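Local structure of ankyrin repeat family protein (3HRA) at residues A[10-15]-A[19-24]; A[42-47]-A[67-72]; A[74-79]-A[129-134]; A[113-118]-A[149-154]; A[145-150]-A[155-160]. The protein is of unknown function but, as an ankyrin repeat protein, probably serves as a scaffold that binds other proteins. One frame throughout, in Å; residues are numbered along the deposited sequence.

Interaction 1 of 5, residues A[10-15]-A[19-24]; sequences LEAANQ and KKVKEI
Ala12 of helix 8-14 turns its CB toward helix 18-25, where it meets Lys20, Val21 and Ile24, which places this contact inside an ankyrin-type helical hairpin at the N-terminal end of the repeat stack. The two short helical segments run antiparallel, 159° apart in direction, and their axes approach to 8.8 Å. The backbones come nearest at Ala12 and Val21, whose CA atoms lie 5.7 Å from each other.

The touching itself is apolar. Val21 sends its CG2 branch, the one anti to the carbonyl carbon (the other methyl takes the place anti to N), to 3.8 Å from Ala12 CB. Ile24 brings only the far end of its chain, with CD1 reaching Ala12 CB at 4.0 Å. Beyond the hairpin, Ile24 also packs on Tyr4 and Tyr30, and Ala13 leans on Ile45 of helix 42-49.

Lys20 contributes methylenes rather than charge. Its CG rests 3.7 Å from Ala12 CB, after which the chain bends at chi2 (61°) and carries the ammonium away from helix 8-14. There it forms a salt bridge one turn along its own helix, with Lys20 NZ 2.7 Å from Glu23 OE2, on the syn side of that oxygen.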
# COMPACT_ATOMS: atom_id res chain seq x y z
N LEU A 10 20.22 1.05 -10.48
CA LEU A 10 19.29 -0.07 -10.66
C LEU A 10 20.00 -1.40 -10.42
O LEU A 10 19.46 -2.28 -9.75
CB LEU A 10 18.69 -0.06 -12.06
CG LEU A 10 17.56 0.93 -12.30
CD1 LEU A 10 17.37 1.19 -13.79
CD2 LEU A 10 16.26 0.42 -11.67
N GLU A 11 21.21 -1.52 -10.96
CA GLU A 11 21.99 -2.74 -10.79
C GLU A 11 22.37 -2.98 -9.33
O GLU A 11 22.25 -4.11 -8.85
CB GLU A 11 23.25 -2.70 -11.65
CG GLU A 11 24.03 -4.01 -11.62
CD GLU A 11 25.41 -3.88 -12.25
OE1 GLU A 11 25.51 -3.83 -13.50
OE2 GLU A 11 26.40 -3.83 -11.48
N ALA A 12 22.80 -1.94 -8.62
CA ALA A 12 23.06 -2.04 -7.19
C ALA A 12 21.82 -2.45 -6.38
O ALA A 12 21.93 -3.23 -5.44
CB ALA A 12 23.64 -0.74 -6.64
N ALA A 13 20.65 -1.90 -6.72
CA ALA A 13 19.41 -2.28 -6.04
C ALA A 13 19.03 -3.74 -6.32
O ALA A 13 18.63 -4.49 -5.41
CB ALA A 13 18.27 -1.33 -6.42
N ASN A 14 19.14 -4.15 -7.58
CA ASN A 14 18.84 -5.53 -7.96
C ASN A 14 19.73 -6.50 -7.21
O ASN A 14 19.28 -7.58 -6.82
CB ASN A 14 18.97 -5.72 -9.47
CG ASN A 14 17.69 -5.36 -10.23
OD1 ASN A 14 17.72 -4.65 -11.24
ND2 ASN A 14 16.56 -5.85 -9.75
N GLN A 15 20.99 -6.09 -6.99
CA GLN A 15 21.99 -6.89 -6.29
C GLN A 15 21.92 -6.77 -4.76
O GLN A 15 22.74 -7.37 -4.05
CB GLN A 15 23.40 -6.55 -6.80
CG GLN A 15 23.64 -7.08 -8.21
CD GLN A 15 25.00 -6.71 -8.74
OE1 GLN A 15 25.27 -6.87 -9.93
NE2 GLN A 15 25.87 -6.22 -7.86
N LYS A 19 25.72 -1.13 0.47
CA LYS A 19 26.94 -0.31 0.45
C LYS A 19 27.18 0.32 -0.93
O LYS A 19 27.55 1.49 -1.02
CB LYS A 19 28.15 -1.12 0.90
CG LYS A 19 28.05 -1.58 2.34
CD LYS A 19 29.29 -2.37 2.76
CE LYS A 19 28.90 -3.51 3.70
NZ LYS A 19 27.88 -3.07 4.69
N LYS A 20 26.97 -0.45 -1.99
CA LYS A 20 27.09 0.09 -3.36
C LYS A 20 26.05 1.18 -3.64
O LYS A 20 26.37 2.18 -4.28
CB LYS A 20 26.96 -1.04 -4.40
CG LYS A 20 27.26 -0.61 -5.85
CD LYS A 20 28.69 -0.11 -6.00
CE LYS A 20 29.00 0.23 -7.45
NZ LYS A 20 30.44 0.52 -7.69
N VAL A 21 24.82 0.99 -3.18
CA VAL A 21 23.79 2.02 -3.27
C VAL A 21 24.23 3.33 -2.64
O VAL A 21 24.14 4.39 -3.26
CB VAL A 21 22.45 1.58 -2.65
CG1 VAL A 21 21.52 2.79 -2.48
CG2 VAL A 21 21.81 0.54 -3.52
N LYS A 22 24.76 3.26 -1.42
CA LYS A 22 25.18 4.46 -0.70
C LYS A 22 26.37 5.11 -1.37
O LYS A 22 26.46 6.33 -1.40
CB LYS A 22 25.46 4.14 0.77
CG LYS A 22 24.20 3.84 1.53
CD LYS A 22 24.46 3.40 2.97
CE LYS A 22 23.18 3.46 3.78
NZ LYS A 22 23.43 3.27 5.25
N GLU A 23 27.28 4.29 -1.91
CA GLU A 23 28.41 4.78 -2.68
C GLU A 23 27.94 5.62 -3.86
O GLU A 23 28.43 6.72 -4.09
CB GLU A 23 29.28 3.61 -3.19
CG GLU A 23 30.34 4.03 -4.22
CD GLU A 23 30.77 2.87 -5.13
OE1 GLU A 23 31.42 1.95 -4.61
OE2 GLU A 23 30.48 2.89 -6.37
N ILE A 24 26.98 5.09 -4.63
CA ILE A 24 26.49 5.81 -5.80
C ILE A 24 25.77 7.10 -5.41
O ILE A 24 25.93 8.13 -6.06
CB ILE A 24 25.57 4.93 -6.66
CG1 ILE A 24 26.36 3.77 -7.28
CG2 ILE A 24 24.88 5.77 -7.74
CD1 ILE A 24 25.47 2.65 -7.81

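Interaction 2 of 5, residues A[42-47]-A[67-72]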
# COMPACT_ATOMS: atom_id res chain seq x y z
N PRO A 42 15.01 2.41 -8.78
CA PRO A 42 15.73 1.73 -7.71
C PRO A 42 14.88 1.66 -6.44
O PRO A 42 14.90 0.62 -5.76
CB PRO A 42 16.98 2.59 -7.54
CG PRO A 42 17.24 3.08 -8.93
CD PRO A 42 15.87 3.39 -9.48
N LEU A 43 14.13 2.72 -6.15
CA LEU A 43 13.30 2.72 -4.95
C LEU A 43 12.23 1.64 -5.04
O LEU A 43 12.04 0.88 -4.10
CB LEU A 43 12.68 4.09 -4.66
CG LEU A 43 11.73 4.12 -3.46
CD1 LEU A 43 12.37 3.65 -2.14
CD2 LEU A 43 11.10 5.52 -3.31
N ASN A 44 11.56 1.55 -6.18
CA ASN A 44 10.55 0.51 -6.34
C ASN A 44 11.15 -0.90 -6.18
O ASN A 44 10.52 -1.77 -5.58
CB ASN A 44 9.77 0.68 -7.65
CG ASN A 44 8.26 0.42 -7.47
OD1 ASN A 44 7.83 -0.17 -6.49
ND2 ASN A 44 7.47 0.86 -8.43
N ILE A 45 12.37 -1.11 -6.68
CA ILE A 45 13.02 -2.42 -6.54
C ILE A 45 13.25 -2.71 -5.06
O ILE A 45 12.95 -3.80 -4.56
CB ILE A 45 14.36 -2.47 -7.32
CG1 ILE A 45 14.08 -2.44 -8.83
CG2 ILE A 45 15.16 -3.72 -6.95
CD1 ILE A 45 15.27 -2.10 -9.65
N ALA A 46 13.77 -1.72 -4.34
CA ALA A 46 14.00 -1.86 -2.90
C ALA A 46 12.71 -2.18 -2.14
O ALA A 46 12.72 -2.97 -1.20
CB ALA A 46 14.67 -0.62 -2.34
N VAL A 47 11.61 -1.55 -2.51
CA VAL A 47 10.35 -1.79 -1.81
C VAL A 47 9.85 -3.22 -2.04
O VAL A 47 9.40 -3.88 -1.11
CB VAL A 47 9.26 -0.75 -2.19
CG1 VAL A 47 7.92 -1.13 -1.58
CG2 VAL A 47 9.68 0.63 -1.71
N LEU A 67 6.25 7.35 -8.29
CA LEU A 67 6.55 7.04 -9.69
C LEU A 67 6.11 5.61 -9.98
O LEU A 67 6.72 4.65 -9.49
CB LEU A 67 8.05 7.22 -9.97
CG LEU A 67 8.47 7.33 -11.45
CD1 LEU A 67 9.90 7.84 -11.61
CD2 LEU A 67 8.31 6.02 -12.21
N GLN A 68 5.05 5.47 -10.77
CA GLN A 68 4.43 4.16 -11.02
C GLN A 68 5.15 3.33 -12.08
O GLN A 68 5.57 3.85 -13.12
CB GLN A 68 2.96 4.32 -11.42
CG GLN A 68 2.11 4.92 -10.34
CD GLN A 68 0.74 5.35 -10.85
OE1 GLN A 68 -0.27 4.71 -10.55
NE2 GLN A 68 0.71 6.42 -11.62
N ASN A 69 5.26 2.03 -11.81
CA ASN A 69 5.80 1.12 -12.82
C ASN A 69 4.75 0.70 -13.85
O ASN A 69 3.64 1.23 -13.87
CB ASN A 69 6.47 -0.09 -12.18
CG ASN A 69 5.49 -1.01 -11.47
OD1 ASN A 69 4.29 -0.95 -11.68
ND2 ASN A 69 6.02 -1.87 -10.62
N SER A 70 5.10 -0.26 -14.69
CA SER A 70 4.24 -0.67 -15.80
C SER A 70 2.94 -1.34 -15.40
O SER A 70 2.04 -1.48 -16.23
CB SER A 70 5.01 -1.56 -16.77
OG SER A 70 6.00 -0.79 -17.44
N ILE A 71 2.81 -1.76 -14.14
CA ILE A 71 1.50 -2.23 -13.67
C ILE A 71 0.83 -1.27 -12.69
O ILE A 71 -0.02 -1.66 -11.90
CB ILE A 71 1.52 -3.68 -13.14
CG1 ILE A 71 2.28 -3.79 -11.82
CG2 ILE A 71 2.08 -4.64 -14.20
CD1 ILE A 71 2.16 -5.16 -11.19
N SER A 72 1.21 0.01 -12.77
CA SER A 72 0.61 1.07 -11.96
C SER A 72 1.00 1.10 -10.48
O SER A 72 0.40 1.84 -9.71
CB SER A 72 -0.91 1.06 -12.08
OG SER A 72 -1.30 1.62 -13.31
O HOH W 1 8.79 2.81 -10.37
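Asn44 ND2 has two acceptors: it donates to a water at 3.1 Å and, outside the two segments, to the backbone O of Asp73. The same water donates to Leu67 O at 2.9 Å, so it joins the helix side chain to the backbone of residues 67-72 where the direct separation, Asn44 ND2 to Leu67 O, is 4.0 Å. The second neighbour across the contact is Asn69. Its ND2 lies 3.8 Å from Asn44 ND2, and Asn69 CB is about as near; the two side chains cross at roughly a right angle, yet their amide planes are only 19° apart. Asn69 ND2 bonds Asn40 OD1, as Asn44 ND2 does Asp73 O.

An ankyrin repeat predicted for residues 38-70 takes in helix 42-49 and the start of the 67-72 segment, which lies in the long loop leading to helix 75-81. Asn69 shapes that loop. With CG between the backbone N and the carbonyl carbon (chi1 67°), its OD1 folds back over the chain and accepts from Ile71 N at 3.0 Å, an Asx turn; the donor stands 48° above the carbonyl plane. Asp73 N donates to OD1 too. A type I turn runs from Asn69 to Ser72, closed by Ser72 N to Asn69 O at 2.9 Å.

Interaction 3 of 5, residues A[74-79]-A[129-134]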
# COMPACT_ATOMS: atom_id res chain seq x y z
N SER A 74 3.38 2.34 -7.72
CA SER A 74 4.47 3.19 -7.27
C SER A 74 5.06 2.54 -6.02
O SER A 74 4.45 1.61 -5.46
CB SER A 74 3.92 4.57 -6.91
OG SER A 74 3.01 4.45 -5.83
N PRO A 75 6.23 3.02 -5.57
CA PRO A 75 6.80 2.52 -4.30
C PRO A 75 5.80 2.65 -3.13
O PRO A 75 5.67 1.73 -2.32
CB PRO A 75 8.03 3.43 -4.10
CG PRO A 75 8.47 3.78 -5.53
CD PRO A 75 7.15 3.94 -6.28
N TYR A 76 5.11 3.79 -3.05
CA TYR A 76 4.10 4.01 -2.02
C TYR A 76 2.93 3.01 -2.08
O TYR A 76 2.56 2.41 -1.08
CB TYR A 76 3.57 5.44 -2.11
CG TYR A 76 2.45 5.74 -1.14
CD1 TYR A 76 2.70 5.89 0.22
CD2 TYR A 76 1.14 5.88 -1.60
CE1 TYR A 76 1.66 6.15 1.12
CE2 TYR A 76 0.10 6.14 -0.71
CZ TYR A 76 0.37 6.27 0.64
OH TYR A 76 -0.65 6.55 1.52
N LEU A 77 2.34 2.86 -3.27
CA LEU A 77 1.20 1.98 -3.43
C LEU A 77 1.59 0.54 -3.10
O LEU A 77 0.80 -0.18 -2.48
CB LEU A 77 0.65 2.09 -4.85
CG LEU A 77 -0.23 3.31 -5.13
CD1 LEU A 77 -0.44 3.52 -6.63
CD2 LEU A 77 -1.57 3.22 -4.39
N TYR A 78 2.79 0.14 -3.50
CA TYR A 78 3.26 -1.21 -3.28
C TYR A 78 3.58 -1.44 -1.79
O TYR A 78 3.17 -2.44 -1.20
CB TYR A 78 4.47 -1.52 -4.16
CG TYR A 78 4.81 -3.00 -4.18
CD1 TYR A 78 4.25 -3.84 -5.14
CD2 TYR A 78 5.64 -3.55 -3.21
CE1 TYR A 78 4.54 -5.19 -5.15
CE2 TYR A 78 5.94 -4.92 -3.22
CZ TYR A 78 5.39 -5.73 -4.18
OH TYR A 78 5.68 -7.08 -4.18
N ALA A 79 4.29 -0.49 -1.18
CA ALA A 79 4.60 -0.61 0.25
C ALA A 79 3.34 -0.78 1.10
O ALA A 79 3.29 -1.60 2.02
CB ALA A 79 5.41 0.58 0.71
N GLY A 129 -2.16 8.89 7.23
CA GLY A 129 -2.13 8.59 5.81
C GLY A 129 -2.87 9.51 4.84
O GLY A 129 -2.44 9.64 3.69
N ARG A 130 -3.96 10.14 5.28
CA ARG A 130 -4.73 11.04 4.41
C ARG A 130 -5.67 10.26 3.50
O ARG A 130 -6.60 10.82 2.90
CB ARG A 130 -3.77 11.90 3.58
CG ARG A 130 -4.34 13.23 3.10
CD ARG A 130 -3.40 13.88 2.10
NE ARG A 130 -2.01 13.86 2.56
CZ ARG A 130 -0.95 13.86 1.76
NH1 ARG A 130 -1.10 13.87 0.44
NH2 ARG A 130 0.28 13.84 2.30
N GLU A 131 -5.43 8.96 3.40
CA GLU A 131 -6.28 8.05 2.62
C GLU A 131 -7.74 8.16 3.09
O GLU A 131 -8.02 8.21 4.28
CB GLU A 131 -5.81 6.60 2.80
CG GLU A 131 -4.34 6.36 2.42
CD GLU A 131 -4.14 6.27 0.92
OE1 GLU A 131 -5.16 6.24 0.21
OE2 GLU A 131 -2.97 6.24 0.46
N ASP A 132 -8.67 8.22 2.14
CA ASP A 132 -10.10 8.25 2.43
C ASP A 132 -10.53 6.82 2.78
O ASP A 132 -10.39 5.91 1.97
CB ASP A 132 -10.83 8.75 1.18
CG ASP A 132 -12.34 8.73 1.32
OD1 ASP A 132 -12.88 8.38 2.39
OD2 ASP A 132 -13.00 9.08 0.30
N ILE A 133 -11.03 6.61 4.00
CA ILE A 133 -11.41 5.27 4.43
C ILE A 133 -12.54 4.71 3.56
O ILE A 133 -12.73 3.49 3.48
CB ILE A 133 -11.79 5.29 5.93
CG1 ILE A 133 -11.88 3.88 6.52
CG2 ILE A 133 -13.09 6.07 6.17
CD1 ILE A 133 -11.89 3.90 8.05
N ASP A 134 -13.27 5.59 2.90
CA ASP A 134 -14.42 5.19 2.09
C ASP A 134 -14.12 5.15 0.59
O ASP A 134 -15.02 5.07 -0.25
CB ASP A 134 -15.61 6.11 2.36
CG ASP A 134 -16.15 5.99 3.79
OD1 ASP A 134 -16.04 4.89 4.40
OD2 ASP A 134 -16.69 7.01 4.31
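The loop that follows helix 119-128 in this ankyrin stack meets helix 75-81 through a tyrosine-carboxylate bond. Tyr76 OH donates to Glu131 OE2 at 2.6 Å, and OE2 accepts through its anti lone pair, the one turned away from the other carboxylate oxygen. Ring and carboxylate come from opposite directions and are nearly coplanar, 9° apart, so OE2 sits at the edge of the ring, in its plane, with Tyr76 CE2 3.3 Å away as well as the hydroxyl. The phenol reaches this far because CG is anti to the backbone N (chi1 176°). Glu131, by contrast, bends at chi2 (-78°), which brings its CD to 3.6 Å from Tyr76 OH.

Within the ankyrin fold, the bond runs from helix 75-81 to the loop between helices 119-128 and 143-149. It is buried, with leucines and a proline around it: the Tyr76 side chain touches Leu88, Pro97 and Leu125, while Glu131 packs on Leu99, Leu125 and Asn108.

Each segment is also braced locally. Ser74 is the N-cap of the tyrosine's helix, its OG accepting from Leu77 N at 3.1 Å in a nearly straight bond. Past the glutamate, Asp132 OD1 receives Asp134 N at 2.9 Å from above the carboxylate plane, an Asx turn.

Interaction 4 of 5, residues A[113-118]-A[149-154]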
# COMPACT_ATOMS: atom_id res chain seq x y z
N ALA A 113 -4.08 -3.15 1.50
CA ALA A 113 -3.52 -3.43 2.82
C ALA A 113 -4.53 -4.21 3.66
O ALA A 113 -4.18 -5.17 4.34
CB ALA A 113 -3.11 -2.15 3.53
N ALA A 114 -5.79 -3.78 3.62
CA ALA A 114 -6.84 -4.47 4.37
C ALA A 114 -7.14 -5.86 3.80
O ALA A 114 -7.26 -6.82 4.56
CB ALA A 114 -8.12 -3.62 4.45
N GLU A 115 -7.26 -5.97 2.48
CA GLU A 115 -7.59 -7.24 1.85
C GLU A 115 -6.52 -8.27 2.15
O GLU A 115 -6.81 -9.43 2.41
CB GLU A 115 -7.75 -7.09 0.33
CG GLU A 115 -8.14 -8.39 -0.40
CD GLU A 115 -6.94 -9.11 -1.03
OE1 GLU A 115 -6.18 -8.46 -1.77
OE2 GLU A 115 -6.78 -10.33 -0.82
N LYS A 116 -5.26 -7.81 2.13
CA LYS A 116 -4.13 -8.72 2.30
C LYS A 116 -3.77 -8.97 3.76
O LYS A 116 -2.81 -9.70 4.05
CB LYS A 116 -2.93 -8.22 1.50
CG LYS A 116 -3.15 -8.31 -0.01
CD LYS A 116 -2.12 -7.51 -0.77
CE LYS A 116 -2.08 -7.88 -2.25
NZ LYS A 116 -3.41 -8.19 -2.79
N GLY A 117 -4.56 -8.41 4.68
CA GLY A 117 -4.40 -8.68 6.10
C GLY A 117 -3.29 -7.94 6.81
O GLY A 117 -2.89 -8.31 7.91
N HIS A 118 -2.79 -6.87 6.19
CA HIS A 118 -1.67 -6.12 6.76
C HIS A 118 -2.17 -5.07 7.73
O HIS A 118 -2.20 -3.89 7.42
CB HIS A 118 -0.86 -5.50 5.62
CG HIS A 118 -0.21 -6.53 4.76
ND1 HIS A 118 -0.38 -6.58 3.39
CD2 HIS A 118 0.56 -7.59 5.08
CE1 HIS A 118 0.29 -7.60 2.91
NE2 HIS A 118 0.87 -8.24 3.91
N GLY A 149 -15.59 -9.56 2.27
CA GLY A 149 -16.11 -10.39 1.20
C GLY A 149 -15.09 -11.20 0.43
O GLY A 149 -15.41 -12.26 -0.13
N LEU A 150 -13.86 -10.73 0.39
CA LEU A 150 -12.85 -11.38 -0.43
C LEU A 150 -12.04 -12.37 0.37
O LEU A 150 -11.29 -13.16 -0.20
CB LEU A 150 -11.94 -10.35 -1.09
CG LEU A 150 -12.46 -9.77 -2.42
CD1 LEU A 150 -13.90 -9.31 -2.33
CD2 LEU A 150 -11.56 -8.63 -2.88
N ARG A 151 -12.19 -12.35 1.69
CA ARG A 151 -11.30 -13.11 2.57
C ARG A 151 -12.04 -14.14 3.42
O ARG A 151 -13.22 -14.40 3.22
CB ARG A 151 -10.46 -12.17 3.44
CG ARG A 151 -9.59 -11.20 2.63
CD ARG A 151 -8.64 -11.91 1.65
NE ARG A 151 -7.81 -12.94 2.28
CZ ARG A 151 -6.52 -13.15 2.03
NH1 ARG A 151 -5.87 -12.39 1.16
NH2 ARG A 151 -5.87 -14.12 2.67
N GLU A 152 -11.33 -14.71 4.40
CA GLU A 152 -11.74 -15.93 5.09
C GLU A 152 -12.57 -15.75 6.37
O GLU A 152 -12.97 -16.73 7.00
CB GLU A 152 -10.49 -16.77 5.39
CG GLU A 152 -9.72 -17.22 4.14
CD GLU A 152 -9.02 -16.08 3.41
OE1 GLU A 152 -8.61 -15.11 4.08
OE2 GLU A 152 -8.87 -16.17 2.16
N GLY A 153 -12.80 -14.50 6.77
CA GLY A 153 -13.64 -14.20 7.92
C GLY A 153 -13.06 -14.56 9.27
O GLY A 153 -13.80 -14.59 10.27
N ASN A 154 -11.76 -14.84 9.32
CA ASN A 154 -11.13 -15.34 10.53
C ASN A 154 -10.77 -14.21 11.49
O ASN A 154 -11.14 -13.06 11.25
CB ASN A 154 -9.89 -16.17 10.20
CG ASN A 154 -8.82 -15.37 9.50
OD1 ASN A 154 -8.79 -14.15 9.57
ND2 ASN A 154 -7.91 -16.07 8.83
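Arg151 leaves CB toward residues 113-118 and reaches Glu115 with nearly its whole length. CG comes first, 3.3 Å from Glu115 O. CD is 3.2 Å from Glu115 O and also 3.5 Å from Glu115 OE2. Bends at chi2 and chi3, both close to -55°, then fold the chain so that the guanidinium lies beside the end of helix 110-115. Its NE turns to the neighbouring Glu152, donating to OE1 at 2.9 Å through the syn lone pair of that oxygen, and NH2 adds a longer bond to the same atom, a side-on grip by two nitrogens on one oxygen. NH1 points the other way and donates to Glu115 OE2 at 3.0 Å, with an N-H...O angle of 158°. Glu115 OE2 and Glu152 OE1 both lie at the guanidinium edge, in its plane, and together these bonds should fix the rotation of the group.

Within the ankyrin stack this joins the end of helix 110-115 to the loop between helices 143-149 and 155-166, residues 149-154 belonging to a predicted ankyrin repeat. The helix at the Glu115 end closes with a Schellman motif at Gly117.

Glu115 is shared further. Its carboxylate takes Lys116 NZ on OE1 at 3.0 Å, while Arg151 meets OE2 on the anti side, 33° out of plane, completing a four-residue salt-bridge network at the surface. Glu115 CG is packed by Leu150 CD2 at 4.2 Å.

Interaction 5 of 5, residues A[145-150]-A[155-160]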
# COMPACT_ATOMS: atom_id res chain seq x y z
N ILE A 145 -15.31 -3.75 2.50
CA ILE A 145 -15.90 -4.78 1.66
C ILE A 145 -14.89 -5.86 1.31
O ILE A 145 -15.20 -7.05 1.37
CB ILE A 145 -16.56 -4.19 0.38
CG1 ILE A 145 -17.84 -3.45 0.76
CG2 ILE A 145 -16.88 -5.30 -0.59
CD1 ILE A 145 -18.40 -2.56 -0.34
N GLU A 146 -13.67 -5.45 0.93
CA GLU A 146 -12.65 -6.44 0.59
C GLU A 146 -12.28 -7.27 1.81
O GLU A 146 -12.15 -8.50 1.71
CB GLU A 146 -11.41 -5.79 -0.04
CG GLU A 146 -11.67 -5.16 -1.41
CD GLU A 146 -10.45 -5.23 -2.35
OE1 GLU A 146 -9.37 -5.71 -1.93
OE2 GLU A 146 -10.57 -4.83 -3.52
N ALA A 147 -12.09 -6.62 2.96
CA ALA A 147 -11.74 -7.33 4.19
C ALA A 147 -12.79 -8.38 4.59
O ALA A 147 -12.45 -9.41 5.16
CB ALA A 147 -11.49 -6.36 5.34
N VAL A 148 -14.06 -8.10 4.29
CA VAL A 148 -15.16 -9.02 4.61
C VAL A 148 -15.41 -10.04 3.50
O VAL A 148 -15.41 -11.25 3.75
CB VAL A 148 -16.47 -8.26 4.86
CG1 VAL A 148 -17.64 -9.26 5.01
CG2 VAL A 148 -16.34 -7.40 6.12
N GLY A 149 -15.59 -9.56 2.27
CA GLY A 149 -16.11 -10.39 1.20
C GLY A 149 -15.09 -11.20 0.43
O GLY A 149 -15.41 -12.26 -0.13
N LEU A 150 -13.86 -10.73 0.39
CA LEU A 150 -12.85 -11.38 -0.43
C LEU A 150 -12.04 -12.37 0.37
O LEU A 150 -11.29 -13.16 -0.20
CB LEU A 150 -11.94 -10.35 -1.09
CG LEU A 150 -12.46 -9.77 -2.42
CD1 LEU A 150 -13.90 -9.31 -2.33
CD2 LEU A 150 -11.56 -8.63 -2.88
N GLN A 155 -10.06 -14.53 12.57
CA GLN A 155 -9.72 -13.54 13.58
C GLN A 155 -9.04 -12.28 13.03
O GLN A 155 -9.32 -11.16 13.48
CB GLN A 155 -8.81 -14.15 14.65
CG GLN A 155 -8.56 -13.21 15.81
CD GLN A 155 -9.84 -12.90 16.57
OE1 GLN A 155 -10.40 -13.77 17.24
NE2 GLN A 155 -10.32 -11.65 16.46
N LEU A 156 -8.11 -12.47 12.10
CA LEU A 156 -7.33 -11.36 11.56
C LEU A 156 -8.28 -10.39 10.86
O LEU A 156 -8.21 -9.18 11.06
CB LEU A 156 -6.28 -11.88 10.58
CG LEU A 156 -5.44 -10.85 9.82
CD1 LEU A 156 -4.68 -9.94 10.78
CD2 LEU A 156 -4.49 -11.57 8.86
N TYR A 157 -9.20 -10.93 10.09
CA TYR A 157 -10.14 -10.09 9.34
C TYR A 157 -11.21 -9.50 10.23
O TYR A 157 -11.64 -8.37 10.01
CB TYR A 157 -10.66 -10.81 8.08
CG TYR A 157 -9.53 -10.95 7.09
CD1 TYR A 157 -9.14 -9.87 6.30
CD2 TYR A 157 -8.78 -12.12 7.01
CE1 TYR A 157 -8.05 -9.98 5.43
CE2 TYR A 157 -7.71 -12.23 6.14
CZ TYR A 157 -7.35 -11.17 5.35
OH TYR A 157 -6.27 -11.27 4.49
N GLN A 158 -11.58 -10.23 11.28
CA GLN A 158 -12.47 -9.68 12.30
C GLN A 158 -11.79 -8.45 12.90
O GLN A 158 -12.41 -7.41 13.06
CB GLN A 158 -12.81 -10.73 13.38
CG GLN A 158 -13.67 -11.87 12.86
CD GLN A 158 -13.62 -13.10 13.76
OE1 GLN A 158 -13.74 -14.24 13.29
NE2 GLN A 158 -13.45 -12.88 15.05
N ASP A 159 -10.50 -8.56 13.20
CA ASP A 159 -9.77 -7.43 13.78
C ASP A 159 -9.66 -6.23 12.81
O ASP A 159 -9.75 -5.07 13.23
CB ASP A 159 -8.37 -7.87 14.24
CG ASP A 159 -8.39 -8.72 15.53
OD1 ASP A 159 -9.43 -8.78 16.23
OD2 ASP A 159 -7.35 -9.32 15.85
N ILE A 160 -9.47 -6.52 11.53
CA ILE A 160 -9.38 -5.46 10.53
C ILE A 160 -10.73 -4.77 10.37
O ILE A 160 -10.80 -3.54 10.32
CB ILE A 160 -8.83 -5.97 9.19
CG1 ILE A 160 -7.33 -6.27 9.31
CG2 ILE A 160 -9.07 -4.95 8.06
CD1 ILE A 160 -6.77 -7.15 8.20
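Ala147 and Tyr157 bring helices 143-149 and 155-166 closest within these segments, their CA atoms 6.1 Å apart. The alanine serves both partners, with different atoms. Its CB meets Ile160, whose CG2 branch comes within 3.9 Å; that methyl is the one anti to the backbone N, while CG1, the longer arm, is anti to the carbonyl carbon (chi1 -72°). Its carbonyl oxygen meets the tyrosine instead: Ala147 O is 3.5 Å from Tyr157 CD1 and almost as near to CB and CG, so the oxygen lies at the root of the ring and not by its hydroxyl. A looser apolar touch, Ala147 CB to Tyr157 CD1 at 4.3 Å, fills in between.

The tyrosine's polar end looks elsewhere, its OH donating to Glu115 O at the end of helix 110-115, and its side chain also touches Arg151 and Glu152. Ile160 likewise continues onto Ala114 of that helix, so these two side chains pack against helix 110-115 too. On the other flank, Val148 lies against Tyr184 and Ala185 of helix 181-188.

At the start of helix 155-166, Asn154 OD1 caps the backbone N of Tyr157. Roughly antiparallel helices joined by a short loop make the helix-loop-helix of an ankyrin repeat, here one predicted for residues 139-176.

From the N terminus, interaction 1 closes the short turn between helices 8-14 and 18-25. Interaction 2 follows in series, tying helix 42-49 to the loop before helix 75-81; the two touch where Leu10 packs on Pro42 and Ile45. Interaction 3 closes a longer loop from helix 75-81 to residues 129-134 and meets interaction 2 where Pro75 lies by Leu67 and Asn44. Interaction 4 ties helix 110-115 to the loop after helix 143-149; it crosses interaction 3, since residues 113-118 fall between that contact's segments and 149-154 beyond them, but they do not touch. Interaction 5 closes the hairpin of helices 143-149 and 155-166, sharing Gly149 and Leu150 with interaction 4. Interactions 1 and 5 are centred about 39 Å apart.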